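Local structure of peptide synthetase NRPS type II-PCP (Streptomyces verticillus, 4NEO) at residues Arg13-Glu18 / Thr80-His84. The protein is a free-standing type II peptidyl carrier protein of nonribosomal peptide synthetases, a small helical domain of the phosphopantetheine-attachment family. Numbering follows the deposited sequence. Where two conformers were deposited one is given.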
# COMPACT_ATOMS: atom_id res chain seq x y z
N ARG A 13 7.56 -10.71 7.24
CA ARG A 13 7.79 -10.14 5.90
C ARG A 13 6.68 -9.22 5.42
O ARG A 13 6.93 -8.07 4.92
CB ARG A 13 7.99 -11.31 4.93
CG ARG A 13 7.94 -10.90 3.48
CD ARG A 13 8.20 -12.12 2.60
NE ARG A 13 8.34 -11.63 1.23
CZ ARG A 13 8.83 -12.33 0.21
NH1 ARG A 13 8.96 -11.73 -0.98
NH2 ARG A 13 9.15 -13.61 0.36
N ARG A 14 5.44 -9.68 5.54
CA ARG A 14 4.30 -8.90 5.07
C ARG A 14 4.06 -7.63 5.91
O ARG A 14 3.76 -6.59 5.35
CB ARG A 14 2.98 -9.73 5.05
CG ARG A 14 1.91 -9.15 4.10
CD ARG A 14 0.46 -9.48 4.49
NE ARG A 14 0.11 -8.79 5.73
CZ ARG A 14 -0.56 -7.64 5.87
NH1 ARG A 14 -1.17 -7.00 4.87
NH2 ARG A 14 -0.69 -7.19 7.09
N ARG A 15 4.13 -7.73 7.25
CA ARG A 15 3.97 -6.54 8.10
C ARG A 15 5.02 -5.47 7.82
O ARG A 15 4.69 -4.30 7.85
CB ARG A 15 4.01 -6.87 9.60
CG ARG A 15 2.70 -7.46 10.03
CD ARG A 15 2.79 -8.01 11.45
NE ARG A 15 1.50 -8.49 11.92
CZ ARG A 15 1.32 -9.14 13.07
NH1 ARG A 15 0.10 -9.54 13.42
NH2 ARG A 15 2.36 -9.40 13.87
N ALA A 16 6.23 -5.87 7.46
CA ALA A 16 7.25 -4.90 7.11
C ALA A 16 6.85 -4.15 5.86
O ALA A 16 6.99 -2.92 5.82
CB ALA A 16 8.61 -5.55 6.92
N LEU A 17 6.32 -4.85 4.87
CA LEU A 17 5.86 -4.14 3.67
C LEU A 17 4.69 -3.21 3.99
O LEU A 17 4.61 -2.09 3.50
CB LEU A 17 5.48 -5.14 2.57
CG LEU A 17 4.92 -4.50 1.28
CD1 LEU A 17 5.93 -3.59 0.61
CD2 LEU A 17 4.56 -5.64 0.32
N GLU A 18 3.75 -3.71 4.77
CA GLU A 18 2.59 -2.95 5.14
C GLU A 18 2.94 -1.62 5.84
O GLU A 18 2.32 -0.61 5.55
CB GLU A 18 1.67 -3.75 6.06
CG GLU A 18 0.35 -3.10 6.37
CD GLU A 18 -0.47 -3.93 7.37
OE1 GLU A 18 -1.26 -4.76 6.95
OE2 GLU A 18 -0.29 -3.81 8.56
N THR A 80 -1.18 -4.16 0.30
CA THR A 80 -0.02 -4.91 0.76
C THR A 80 -0.14 -6.38 0.35
O THR A 80 0.79 -6.99 -0.20
CB THR A 80 0.15 -4.78 2.30
OG1 THR A 80 0.43 -3.41 2.59
CG2 THR A 80 1.31 -5.63 2.79
N ASP A 81 -1.29 -6.95 0.65
CA ASP A 81 -1.54 -8.34 0.35
C ASP A 81 -1.48 -8.59 -1.13
O ASP A 81 -0.93 -9.60 -1.53
CB ASP A 81 -2.89 -8.82 0.92
CG ASP A 81 -2.81 -9.15 2.44
OD1 ASP A 81 -1.77 -8.88 3.11
OD2 ASP A 81 -3.79 -9.68 2.98
N HIS A 82 -2.03 -7.68 -1.95
CA HIS A 82 -2.10 -7.82 -3.43
C HIS A 82 -0.72 -7.62 -4.06
O HIS A 82 -0.44 -8.10 -5.18
CB HIS A 82 -3.03 -6.73 -3.99
CG HIS A 82 -4.16 -7.20 -4.89
ND1 HIS A 82 -4.92 -8.33 -4.64
CD2 HIS A 82 -4.74 -6.60 -5.96
CE1 HIS A 82 -5.87 -8.44 -5.55
NE2 HIS A 82 -5.78 -7.40 -6.37
N VAL A 83 0.12 -6.81 -3.42
CA VAL A 83 1.51 -6.69 -3.82
C VAL A 83 2.31 -7.89 -3.29
O VAL A 83 3.03 -8.47 -4.03
CB VAL A 83 2.13 -5.35 -3.36
CG1 VAL A 83 3.62 -5.33 -3.60
CG2 VAL A 83 1.42 -4.15 -3.97
N HIS A 84 2.18 -8.26 -2.02
CA HIS A 84 2.99 -9.34 -1.34
C HIS A 84 2.84 -10.69 -1.98
O HIS A 84 3.76 -11.56 -1.82
CB HIS A 84 2.70 -9.42 0.22
CG HIS A 84 3.31 -10.61 0.96
ND1 HIS A 84 4.61 -10.61 1.46
CD2 HIS A 84 2.77 -11.80 1.34
CE1 HIS A 84 4.84 -11.76 2.08
NE2 HIS A 84 3.75 -12.49 2.02
O HOH W 1 7.17 -8.68 0.73
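Arg14 NH1 lies between two carboxylates, in one of the two deposited conformers of this arginine. It donates to Asp81 OD1 of the facing helix at 2.6 Å, a salt bridge bent well away from straight (136° at the hydrogen), and more weakly to Glu18 OE1, one turn along its own helix. Arg14 CD also lies too close to Asp81 OD1 (2.7 Å), so the detailed geometry of this end is uncertain. The carboxylate of Asp81 is met from above its plane and stands nearly perpendicular to the guanidinium. Arg14 NH2 also pairs with Glu18 OE1, though the modelled separation is doubtfully short. The arginine chain bends at chi3 (68°), turning its head toward Glu18 and past the methyl of Thr80, whose CG2 lies 3.5 Å from NH1. Helices 7-28 and 76-86, the first and last of the carrier-protein helical bundle, pack here with local axes 9.8 Å apart, crossing at 122°. Near the C-terminal end of 76-86, His84 lays one ring face against Arg14 CG, a CH-pi contact 3.9 Å from the centroid, while Arg13 CD reaches the ring edge at CE1 (3.4 Å). One water joins Arg13 NE, which donates to it, with His84 ND1. Leu17 CD2 packs on the buried Val83 at CG1, 4.0 Å away. Thr80 OG1 is hydrogen-bonded to Val76 O within its own helix and touches Glu18 CA, where the two backbones come close.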